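Local coordinates for protein Polyphosphate:AMP phosphotransferase (Meiothermus ruber H328, PDB 5O6M) that uses inorganic polyphosphate as phosphate donor to convert AMP to ADP and ADP to ATP, and also accepts other nucleoside mono- and diphosphates, at residues D[28-31]-D[32-35]; D[128-131]-D[132-136]; D[183-186]-D[187-190]; D[242-245]-D[246-250]. The protein carries 1 engineered substitution. All coordinates share one frame; numbering follows the deposited sequence.

All four contacts are local, each made within one unbroken run of chain, so they follow in series and none nests in or crosses another. Interaction 1 opens helix 29-53, starting from its N-cap. Interaction 2 spans the short helix 130-133, which follows strand 117-121, and closes it with a Schellman motif beside the adenine of ATP. Interaction 3 turns the chain after helix 172-183, in the loop that leads to helix 195-201. Interaction 4 is the late part of helix 232-249, lying between helix 29-53 and strands 161-169 and 224-228. Interactions 1 and 4 thus involve two helices that pack together, the centres of the two contacts being about 20 Å apart, while interaction 2 lies across the chain's centre from both.

Interaction 1 (D[28-31]-D[32-35]); sequences GKQA and ALEA. With PO4 (phosphate ion), chain B.
K29 and L33 meet through the first full turn of a helix: L33 N gives its hydrogen to K29 O at 3.0 Å, and one residue earlier A32 N does the same to the carbonyl of G28, the N-cap residue. A35 N to A31 O repeats the i to i+4 pattern, whereas the bond from E34 N to Q30 O is weak at 3.4 Å. These are the opening rungs of helix 29-53.

The remaining side-chain contacts are van der Waals touches, made partly against oxygens. The amide end of Q30 folds back over L33 because its chain bends at chi2 (-52°), bringing OE1 to 3.8 Å from the methyl CD1 of L33; the two side chains cross obliquely. L33 CG also lies 3.4 Å from K29 O, on the carbonyl its own backbone N already uses. Further along, CG of E34 lies 3.7 Å from Q30 O, the carbonyl that its own N weakly binds.

Charge enters through K29. Its chain is fully extended, with CG trans to the backbone N (chi1 179°), and carries NZ out to a phosphate ion, where it donates a hydrogen bond to O1 at 3.1 Å. The ion, probably from the crystallisation liquor, is also bound by W233 N.

K29 and A32 touch W233 and A35 touches W237, both of helix 232-249, and F25 from the preceding loop packs on A31, A32 and A35. The start of helix 29-53 is thereby set against helix 232-249.

Interaction 2 (D[128-131]-D[132-136]); sequences VLVV and RVKNL. With ATP (adenosine-5'-triphosphate), chain X; PO4 (phosphate ion), chain Z.
V131 sends CG1 trans to its backbone N (chi1 164°), which sets CG2 beside that N and 3.9 Å from CD1 of L136, the two side chains crossing at about a right angle. In V130 the same torsion is 61°, wedging CG1 between backbone N and carbonyl carbon and facing it to the adenine, while CG2 lies 4.0 Å from CD of K134.

The backbone beneath is a short helix. V133 N reaches L129 O, the N-cap carbonyl, in a nearly straight bond of 2.7 Å; K134 N binds V130 O. A Schellman motif then ends the helix: L136 N returns to V131 O at 2.8 Å, lying in the carbonyl plane, and N135, with positive phi, donates from its N to R132 O. This reversal folds L136 back over V131, its CG 3.8 Å from V131 CA.

R132 points elsewhere. Its chain runs extended from CG to NE, and the guanidinium meets a phosphate ion at its edge: NH2 binds O2 at 3.1 Å, and NH1 makes a weak bond to O4. NH1 also has a weak hydrogen bond to Y146 OH. The amine of K134 forms a salt bridge with D199, and Y206 of helix 203-217 packs on V130 and V133.

Chemically, the ATP side of this turn is apolar: V130 CG1 comes within 3.6 Å of ATP C2, with V131 CG2 and L136 CD1 also close to the base. These contacts pack against the base by van der Waals touch, while K70 NZ and R122 NH2 supply hydrogen bonds to the nucleotide.

Interaction 3 (D[183-186]-D[187-190]); sequences LDNP and EKRW. With PO4 (phosphate ion), chain C.
N185 gathers the turn around its own oxygens. Its backbone O accepts two bonds, a 2.7 Å one from K188 N, which comes from above the carbonyl plane, and a 3.0 Å one from R189 N. Its side-chain OD1 takes E187 N at 3.0 Å, again from out of the amide plane, making an Asx turn around P186. CG trans to the backbone N (chi1 -174°) swings the amide to this position and lays ND2 across the stem of K188, 3.5 Å from CD. With an alanine here, E187 N would probably lose its acceptor and the K188 stem would be freer to shift.

R189 runs back across the turn, and the L183 carbonyl lies over one face of its guanidinium, with L183 O 3.0 Å from CZ.

Farther out, K188 NZ forms a salt bridge with E181 and a weak hydrogen bond to O2 of a phosphate ion; N185 ND2 also bonds weakly to E181. D184 centres an inverse gamma turn where helix 172-183 gives out. The loop then leads toward helix 195-201, and I264, Y254 and A52 of the second subunit pack on L183, E187 and W190.

Interaction 4 (D[242-245]-D[246-250]); sequences ILVE and TLEGL
The carbonyl oxygen of I242 is gripped twice by T246, whose OG1 donates at 2.8 Å and whose backbone N donates at 3.2 Å, from opposite faces of the carbonyl plane. This is the familiar bond of a threonine hydroxyl to the carbonyl four residues back in an alpha-helix, here helix 232-249 of the P-loop NTPase-type fold of the PPK2 family. The torsion that sets it up places OG1 beside the backbone N (chi1 -55°), so that it hangs over the preceding turn. A valine in its place has no hydroxyl, and I242 O would probably be left with the longer backbone N-H bond as its grip from this residue.

The ladder continues with L247 N to L243 O at 3.0 Å, then E248 N to V244 O and G249 N to E245 O, both 2.8 Å.

Along another face L243 and L247 meet at a slant, and both lean on L43 of helix 29-53. V244 and E248 lie side by side and point the same way, the acid's chain bending at chi2 (-100°); its carboxylate reaches R42 of that helix in a salt bridge. On the sheet side, I242 meets F166, Y225 and I227, while T246 packs on T162 and L164, so the helix is held between strands 161-169 and 224-228 and helix 29-53. Within the leucine pair, the methyl CD1 of L243 rests 3.9 Å from CD1 of L247.

Interaction 1 (D[28-31]-D[32-35])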
loop_
_atom_site.group_PDB
_atom_site.type_symbol
_atom_site.label_atom_id
_atom_site.label_comp_id
_atom_site.label_asym_id
_atom_site.label_seq_id
_atom_site.Cartn_x
_atom_site.Cartn_y
_atom_site.Cartn_z
ATOM N N GLY D 28 42.506 -18.604 -5.922
ATOM C CA GLY D 28 41.884 -18.426 -7.217
ATOM C C GLY D 28 40.413 -18.774 -7.152
ATOM O O GLY D 28 39.846 -18.877 -6.060
ATOM N N LYS D 29 39.784 -18.962 -8.315
ATOM C CA LYS D 29 38.340 -19.163 -8.362
ATOM C C LYS D 29 37.901 -20.298 -7.441
ATOM O O LYS D 29 36.990 -20.135 -6.621
ATOM C CB LYS D 29 37.909 -19.439 -9.803
ATOM C CG LYS D 29 36.424 -19.697 -9.981
ATOM C CD LYS D 29 36.078 -19.809 -11.456
ATOM C CE LYS D 29 34.598 -20.067 -11.668
ATOM N NZ LYS D 29 34.252 -20.073 -13.117
ATOM N N GLN D 30 38.546 -21.458 -7.564
ATOM C CA GLN D 30 38.071 -22.651 -6.872
ATOM C C GLN D 30 38.169 -22.513 -5.357
ATOM O O GLN D 30 37.278 -22.968 -4.632
ATOM C CB GLN D 30 38.832 -23.880 -7.364
ATOM C CG GLN D 30 38.457 -24.270 -8.784
ATOM C CD GLN D 30 36.954 -24.419 -8.960
ATOM O OE1 GLN D 30 36.257 -24.905 -8.067
ATOM N NE2 GLN D 30 36.447 -23.989 -10.110
ATOM N N ALA D 31 39.251 -21.913 -4.855
ATOM C CA ALA D 31 39.359 -21.719 -3.413
ATOM C C ALA D 31 38.311 -20.741 -2.897
ATOM O O ALA D 31 37.851 -20.871 -1.756
ATOM C CB ALA D 31 40.763 -21.235 -3.051
ATOM N N ALA D 32 37.923 -19.760 -3.714
ATOM C CA ALA D 32 36.890 -18.815 -3.300
ATOM C C ALA D 32 35.525 -19.485 -3.221
ATOM O O ALA D 32 34.747 -19.216 -2.299
ATOM C CB ALA D 32 36.848 -17.626 -4.257
ATOM N N LEU D 33 35.211 -20.348 -4.190
ATOM C CA LEU D 33 33.931 -21.049 -4.174
ATOM C C LEU D 33 33.743 -21.833 -2.881
ATOM O O LEU D 33 32.635 -21.880 -2.331
ATOM C CB LEU D 33 33.826 -21.973 -5.387
ATOM C CG LEU D 33 33.760 -21.275 -6.748
ATOM C CD1 LEU D 33 33.497 -22.285 -7.857
ATOM C CD2 LEU D 33 32.702 -20.172 -6.753
ATOM N N GLU D 34 34.813 -22.454 -2.377
ATOM C CA GLU D 34 34.706 -23.192 -1.123
ATOM C C GLU D 34 34.444 -22.252 0.043
ATOM O O GLU D 34 33.635 -22.559 0.928
ATOM C CB GLU D 34 35.974 -24.010 -0.871
ATOM C CG GLU D 34 36.196 -25.165 -1.833
ATOM C CD GLU D 34 37.544 -25.837 -1.627
ATOM O OE1 GLU D 34 38.381 -25.279 -0.884
ATOM O OE2 GLU D 34 37.763 -26.928 -2.197
ATOM N N ALA D 35 35.136 -21.110 0.074
ATOM C CA ALA D 35 34.884 -20.126 1.122
ATOM C C ALA D 35 33.506 -19.494 0.965
ATOM O O ALA D 35 32.830 -19.209 1.959
ATOM C CB ALA D 35 35.977 -19.057 1.111
HETATM P P PO4 B . 33.024 -16.249 -13.138
HETATM O O1 PO4 B . 34.264 -16.976 -13.608
HETATM O O2 PO4 B . 33.139 -15.959 -11.660
HETATM O O3 PO4 B . 31.808 -17.112 -13.389
HETATM O O4 PO4 B . 32.891 -14.945 -13.889
#

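Interaction 2 (D[128-131]-D[132-136])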
loop_
_atom_site.group_PDB
_atom_site.type_symbol
_atom_site.label_atom_id
_atom_site.label_comp_id
_atom_site.label_asym_id
_atom_site.label_seq_id
_atom_site.Cartn_x
_atom_site.Cartn_y
_atom_site.Cartn_z
ATOM N N VAL D 128 19.426 10.153 -8.753
ATOM C CA VAL D 128 20.570 11.024 -8.997
ATOM C C VAL D 128 21.517 10.313 -9.957
ATOM O O VAL D 128 22.695 10.674 -10.069
ATOM C CB VAL D 128 21.294 11.407 -7.696
ATOM C CG1 VAL D 128 20.381 12.241 -6.806
ATOM C CG2 VAL D 128 21.810 10.166 -6.984
ATOM N N LEU D 129 21.010 9.300 -10.656
ATOM C CA LEU D 129 21.806 8.577 -11.642
ATOM C C LEU D 129 21.197 8.750 -13.027
ATOM O O LEU D 129 21.509 9.718 -13.729
ATOM C CB LEU D 129 21.908 7.093 -11.278
ATOM C CG LEU D 129 22.700 6.757 -10.013
ATOM C CD1 LEU D 129 22.501 5.300 -9.634
ATOM C CD2 LEU D 129 24.180 7.058 -10.219
ATOM N N VAL D 130 20.324 7.825 -13.430
ATOM C CA VAL D 130 19.643 7.976 -14.713
ATOM C C VAL D 130 18.915 9.316 -14.772
ATOM O O VAL D 130 18.830 9.945 -15.832
ATOM C CB VAL D 130 18.692 6.792 -14.968
ATOM C CG1 VAL D 130 17.622 6.716 -13.885
ATOM C CG2 VAL D 130 18.058 6.914 -16.345
ATOM N N VAL D 131 18.374 9.770 -13.637
ATOM C CA VAL D 131 17.694 11.063 -13.604
ATOM C C VAL D 131 18.676 12.185 -13.915
ATOM O O VAL D 131 18.339 13.153 -14.607
ATOM C CB VAL D 131 17.007 11.269 -12.241
ATOM C CG1 VAL D 131 16.630 12.739 -12.050
ATOM C CG2 VAL D 131 15.782 10.380 -12.124
ATOM N N ARG D 132 19.904 12.078 -13.403
ATOM C CA ARG D 132 20.929 13.076 -13.687
ATOM C C ARG D 132 21.497 12.919 -15.096
ATOM O O ARG D 132 21.612 13.899 -15.839
ATOM C CB ARG D 132 22.041 12.987 -12.643
ATOM C CG ARG D 132 23.414 13.414 -13.144
ATOM C CD ARG D 132 24.394 13.530 -11.988
ATOM N NE ARG D 132 25.782 13.594 -12.437
ATOM C CZ ARG D 132 26.773 14.127 -11.728
ATOM N NH1 ARG D 132 26.529 14.661 -10.539
ATOM N NH2 ARG D 132 28.008 14.132 -12.212
ATOM N N VAL D 133 21.853 11.691 -15.478
ATOM C CA VAL D 133 22.527 11.475 -16.757
ATOM C C VAL D 133 21.649 11.935 -17.914
ATOM O O VAL D 133 22.136 12.522 -18.887
ATOM C CB VAL D 133 22.931 9.997 -16.908
ATOM C CG1 VAL D 133 23.268 9.688 -18.358
ATOM C CG2 VAL D 133 24.109 9.677 -16.000
ATOM N N LYS D 134 20.348 11.670 -17.832
ATOM C CA LYS D 134 19.408 12.035 -18.883
ATOM C C LYS D 134 18.633 13.302 -18.557
ATOM O O LYS D 134 17.637 13.598 -19.227
ATOM C CB LYS D 134 18.446 10.878 -19.158
ATOM C CG LYS D 134 19.141 9.627 -19.656
ATOM C CD LYS D 134 18.148 8.522 -19.982
ATOM C CE LYS D 134 18.867 7.261 -20.447
ATOM N NZ LYS D 134 17.956 6.087 -20.535
ATOM N N ASN D 135 19.050 14.043 -17.533
ATOM C CA ASN D 135 18.404 15.298 -17.153
ATOM C C ASN D 135 16.885 15.142 -17.101
ATOM O O ASN D 135 16.134 15.902 -17.717
ATOM C CB ASN D 135 18.801 16.427 -18.106
ATOM C CG ASN D 135 20.300 16.638 -18.167
ATOM O OD1 ASN D 135 20.934 16.382 -19.192
ATOM N ND2 ASN D 135 20.877 17.102 -17.063
ATOM N N LEU D 136 16.428 14.148 -16.336
ATOM C CA LEU D 136 14.992 13.971 -16.156
ATOM C C LEU D 136 14.400 15.060 -15.275
ATOM O O LEU D 136 13.186 15.281 -15.311
ATOM C CB LEU D 136 14.702 12.588 -15.573
ATOM C CG LEU D 136 15.150 11.416 -16.449
ATOM C CD1 LEU D 136 14.735 10.085 -15.835
ATOM C CD2 LEU D 136 14.600 11.554 -17.863
HETATM P PG ATP X . 17.152 -4.369 -14.653
HETATM O O1G ATP X . 17.122 -3.853 -13.240
HETATM O O2G ATP X . 18.220 -3.691 -15.508
HETATM O O3G ATP X . 17.354 -5.889 -14.727
HETATM P PB ATP X . 14.503 -4.906 -15.780
HETATM O O1B ATP X . 14.356 -5.024 -17.247
HETATM O O2B ATP X . 14.589 -6.220 -15.001
HETATM O O3B ATP X . 15.774 -4.036 -15.379
HETATM P PA ATP X . 13.133 -2.794 -14.214
HETATM O O1A ATP X . 13.350 -3.175 -12.803
HETATM O O2A ATP X . 11.732 -2.260 -14.505
HETATM O O3A ATP X . 13.303 -4.069 -15.154
HETATM O "O5'" ATP X . 14.147 -1.576 -14.646
HETATM C "C5'" ATP X . 13.857 -0.776 -15.811
HETATM C "C4'" ATP X . 14.564 0.559 -15.789
HETATM O "O4'" ATP X . 14.028 1.423 -14.762
HETATM C "C3'" ATP X . 16.087 0.536 -15.575
HETATM O "O3'" ATP X . 16.741 0.905 -16.783
HETATM C "C2'" ATP X . 16.320 1.598 -14.484
HETATM O "O2'" ATP X . 17.433 2.444 -14.750
HETATM C "C1'" ATP X . 15.027 2.398 -14.574
HETATM N N9 ATP X . 14.720 3.217 -13.405
HETATM C C8 ATP X . 14.761 2.855 -12.085
HETATM N N7 ATP X . 14.542 3.844 -11.251
HETATM C C5 ATP X . 14.337 4.934 -12.083
HETATM C C6 ATP X . 14.071 6.293 -11.821
HETATM N N6 ATP X . 14.014 6.817 -10.594
HETATM N N1 ATP X . 13.907 7.115 -12.880
HETATM C C2 ATP X . 14.018 6.609 -14.111
HETATM N N3 ATP X . 14.282 5.354 -14.480
HETATM C C4 ATP X . 14.432 4.561 -13.414
HETATM P P PO4 Z . 30.222 16.310 -9.783
HETATM O O1 PO4 Z . 30.934 15.021 -9.442
HETATM O O2 PO4 Z . 29.925 16.353 -11.264
HETATM O O3 PO4 Z . 31.109 17.475 -9.416
HETATM O O4 PO4 Z . 28.926 16.402 -9.011
#

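Interaction 3 (D[183-186]-D[187-190])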
loop_
_atom_site.group_PDB
_atom_site.type_symbol
_atom_site.label_atom_id
_atom_site.label_comp_id
_atom_site.label_asym_id
_atom_site.label_seq_id
_atom_site.Cartn_x
_atom_site.Cartn_y
_atom_site.Cartn_z
ATOM N N LEU D 183 22.905 -11.456 -25.499
ATOM C CA LEU D 183 22.274 -11.736 -26.787
ATOM C C LEU D 183 22.533 -13.170 -27.236
ATOM O O LEU D 183 21.632 -13.834 -27.758
ATOM C CB LEU D 183 22.763 -10.749 -27.845
ATOM C CG LEU D 183 22.091 -9.375 -27.819
ATOM C CD1 LEU D 183 22.239 -8.758 -26.446
ATOM C CD2 LEU D 183 22.656 -8.456 -28.890
ATOM N N ASP D 184 23.753 -13.661 -27.052
ATOM C CA ASP D 184 24.140 -14.992 -27.520
ATOM C C ASP D 184 23.718 -16.099 -26.562
ATOM O O ASP D 184 24.492 -17.020 -26.289
ATOM C CB ASP D 184 25.649 -15.032 -27.761
ATOM C CG ASP D 184 26.133 -13.895 -28.636
ATOM O OD1 ASP D 184 25.287 -13.218 -29.271
ATOM O OD2 ASP D 184 27.362 -13.673 -28.689
ATOM N N ASN D 185 22.489 -16.053 -26.082
ATOM C CA ASN D 185 22.004 -17.036 -25.128
ATOM C C ASN D 185 20.484 -16.984 -25.118
ATOM O O ASN D 185 19.882 -16.078 -24.523
ATOM C CB ASN D 185 22.558 -16.773 -23.727
ATOM C CG ASN D 185 22.186 -17.862 -22.738
ATOM O OD1 ASN D 185 21.280 -18.656 -22.987
ATOM N ND2 ASN D 185 22.887 -17.905 -21.611
ATOM N N PRO D 186 19.834 -17.937 -25.788
ATOM C CA PRO D 186 18.367 -17.901 -25.880
ATOM C C PRO D 186 17.682 -17.851 -24.529
ATOM O O PRO D 186 16.533 -17.398 -24.450
ATOM C CB PRO D 186 18.030 -19.195 -26.638
ATOM C CG PRO D 186 19.227 -20.083 -26.433
ATOM C CD PRO D 186 20.402 -19.157 -26.378
ATOM N N GLU D 187 18.350 -18.299 -23.465
ATOM C CA GLU D 187 17.792 -18.219 -22.122
ATOM C C GLU D 187 18.003 -16.856 -21.473
ATOM O O GLU D 187 17.467 -16.620 -20.384
ATOM C CB GLU D 187 18.406 -19.306 -21.236
ATOM C CG GLU D 187 18.031 -20.725 -21.640
ATOM C CD GLU D 187 18.366 -21.747 -20.567
ATOM O OE1 GLU D 187 17.663 -22.777 -20.485
ATOM O OE2 GLU D 187 19.332 -21.518 -19.804
ATOM N N LYS D 188 18.755 -15.953 -22.113
ATOM C CA LYS D 188 18.999 -14.626 -21.568
ATOM C C LYS D 188 18.594 -13.471 -22.476
ATOM O O LYS D 188 18.578 -12.329 -22.005
ATOM C CB LYS D 188 20.485 -14.459 -21.207
ATOM C CG LYS D 188 20.975 -15.368 -20.093
ATOM C CD LYS D 188 22.415 -15.027 -19.730
ATOM C CE LYS D 188 22.969 -15.953 -18.657
ATOM N NZ LYS D 188 24.371 -15.597 -18.299
ATOM N N ARG D 189 18.268 -13.716 -23.750
ATOM C CA ARG D 189 17.898 -12.604 -24.624
ATOM C C ARG D 189 16.788 -11.747 -24.035
ATOM O O ARG D 189 16.743 -10.538 -24.288
ATOM C CB ARG D 189 17.480 -13.087 -26.015
ATOM C CG ARG D 189 18.628 -13.451 -26.933
ATOM C CD ARG D 189 18.108 -13.816 -28.318
ATOM N NE ARG D 189 19.188 -14.044 -29.273
ATOM C CZ ARG D 189 19.734 -13.088 -30.019
ATOM N NH1 ARG D 189 20.716 -13.379 -30.865
ATOM N NH2 ARG D 189 19.300 -11.838 -29.921
ATOM N N TRP D 190 15.881 -12.341 -23.257
ATOM C CA TRP D 190 14.782 -11.553 -22.712
ATOM C C TRP D 190 15.279 -10.406 -21.840
ATOM O O TRP D 190 14.567 -9.409 -21.683
ATOM C CB TRP D 190 13.836 -12.442 -21.899
ATOM C CG TRP D 190 14.474 -12.997 -20.668
ATOM C CD1 TRP D 190 15.282 -14.091 -20.580
ATOM C CD2 TRP D 190 14.376 -12.461 -19.343
ATOM N NE1 TRP D 190 15.684 -14.279 -19.279
ATOM C CE2 TRP D 190 15.144 -13.288 -18.500
ATOM C CE3 TRP D 190 13.709 -11.361 -18.788
ATOM C CZ2 TRP D 190 15.262 -13.054 -17.131
ATOM C CZ3 TRP D 190 13.830 -11.128 -17.428
ATOM C CH2 TRP D 190 14.600 -11.972 -16.615
HETATM P P PO4 C . 22.210 -13.220 -15.548
HETATM O O1 PO4 C . 23.105 -14.221 -14.861
HETATM O O2 PO4 C . 22.796 -12.854 -16.892
HETATM O O3 PO4 C . 20.845 -13.844 -15.741
HETATM O O4 PO4 C . 22.102 -11.981 -14.691
#

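Interaction 4 (D[242-245]-D[246-250])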
loop_
_atom_site.group_PDB
_atom_site.type_symbol
_atom_site.label_atom_id
_atom_site.label_comp_id
_atom_site.label_asym_id
_atom_site.label_seq_id
_atom_site.Cartn_x
_atom_site.Cartn_y
_atom_site.Cartn_z
ATOM N N ILE D 242 31.364 -9.302 3.493
ATOM C CA ILE D 242 30.956 -8.052 4.120
ATOM C C ILE D 242 29.604 -8.218 4.802
ATOM O O ILE D 242 29.416 -7.797 5.949
ATOM C CB ILE D 242 30.946 -6.919 3.076
ATOM C CG1 ILE D 242 32.380 -6.640 2.602
ATOM C CG2 ILE D 242 30.281 -5.666 3.630
ATOM C CD1 ILE D 242 32.478 -5.844 1.322
ATOM N N LEU D 243 28.656 -8.870 4.126
ATOM C CA LEU D 243 27.324 -9.039 4.702
ATOM C C LEU D 243 27.359 -9.889 5.969
ATOM O O LEU D 243 26.759 -9.527 6.989
ATOM C CB LEU D 243 26.376 -9.658 3.674
ATOM C CG LEU D 243 25.001 -10.022 4.236
ATOM C CD1 LEU D 243 24.338 -8.799 4.844
ATOM C CD2 LEU D 243 24.116 -10.640 3.161
ATOM N N VAL D 244 28.058 -11.025 5.926
ATOM C CA VAL D 244 28.050 -11.944 7.064
ATOM C C VAL D 244 28.641 -11.278 8.301
ATOM O O VAL D 244 28.059 -11.332 9.391
ATOM C CB VAL D 244 28.793 -13.246 6.716
ATOM C CG1 VAL D 244 29.166 -13.990 7.990
ATOM C CG2 VAL D 244 27.928 -14.121 5.821
ATOM N N GLU D 245 29.811 -10.649 8.156
ATOM C CA GLU D 245 30.458 -10.032 9.311
ATOM C C GLU D 245 29.570 -8.959 9.929
ATOM O O GLU D 245 29.382 -8.919 11.151
ATOM C CB GLU D 245 31.816 -9.451 8.916
ATOM C CG GLU D 245 32.474 -8.642 10.028
ATOM C CD GLU D 245 33.954 -8.407 9.795
ATOM O OE1 GLU D 245 34.593 -9.261 9.143
ATOM O OE2 GLU D 245 34.477 -7.373 10.266
ATOM N N THR D 246 29.013 -8.077 9.094
ATOM C CA THR D 246 28.058 -7.086 9.583
ATOM C C THR D 246 26.947 -7.749 10.392
ATOM O O THR D 246 26.565 -7.261 11.461
ATOM C CB THR D 246 27.480 -6.290 8.411
ATOM O OG1 THR D 246 28.552 -5.708 7.659
ATOM C CG2 THR D 246 26.570 -5.182 8.919
ATOM N N LEU D 247 26.401 -8.857 9.884
ATOM C CA LEU D 247 25.357 -9.566 10.619
ATOM C C LEU D 247 25.890 -10.139 11.929
ATOM O O LEU D 247 25.201 -10.096 12.956
ATOM C CB LEU D 247 24.756 -10.667 9.742
ATOM C CG LEU D 247 23.937 -10.151 8.557
ATOM C CD1 LEU D 247 23.444 -11.284 7.681
ATOM C CD2 LEU D 247 22.761 -9.321 9.061
ATOM N N GLU D 248 27.116 -10.676 11.916
ATOM C CA GLU D 248 27.724 -11.159 13.156
ATOM C C GLU D 248 27.840 -10.042 14.183
ATOM O O GLU D 248 27.628 -10.262 15.383
ATOM C CB GLU D 248 29.106 -11.754 12.875
ATOM C CG GLU D 248 29.114 -12.968 11.968
ATOM C CD GLU D 248 29.226 -14.272 12.741
ATOM O OE1 GLU D 248 28.818 -14.302 13.924
ATOM O OE2 GLU D 248 29.726 -15.262 12.165
ATOM N N GLY D 249 28.186 -8.835 13.730
ATOM C CA GLY D 249 28.338 -7.709 14.632
ATOM C C GLY D 249 27.077 -7.329 15.377
ATOM O O GLY D 249 27.156 -6.640 16.398
ATOM N N LEU D 250 25.912 -7.769 14.903
ATOM C CA LEU D 250 24.676 -7.391 15.577
ATOM C C LEU D 250 24.447 -8.160 16.870
ATOM O O LEU D 250 23.631 -7.728 17.693
ATOM C CB LEU D 250 23.475 -7.582 14.645
ATOM C CG LEU D 250 23.428 -6.733 13.370
ATOM C CD1 LEU D 250 22.234 -7.130 12.508
ATOM C CD2 LEU D 250 23.387 -5.239 13.693
#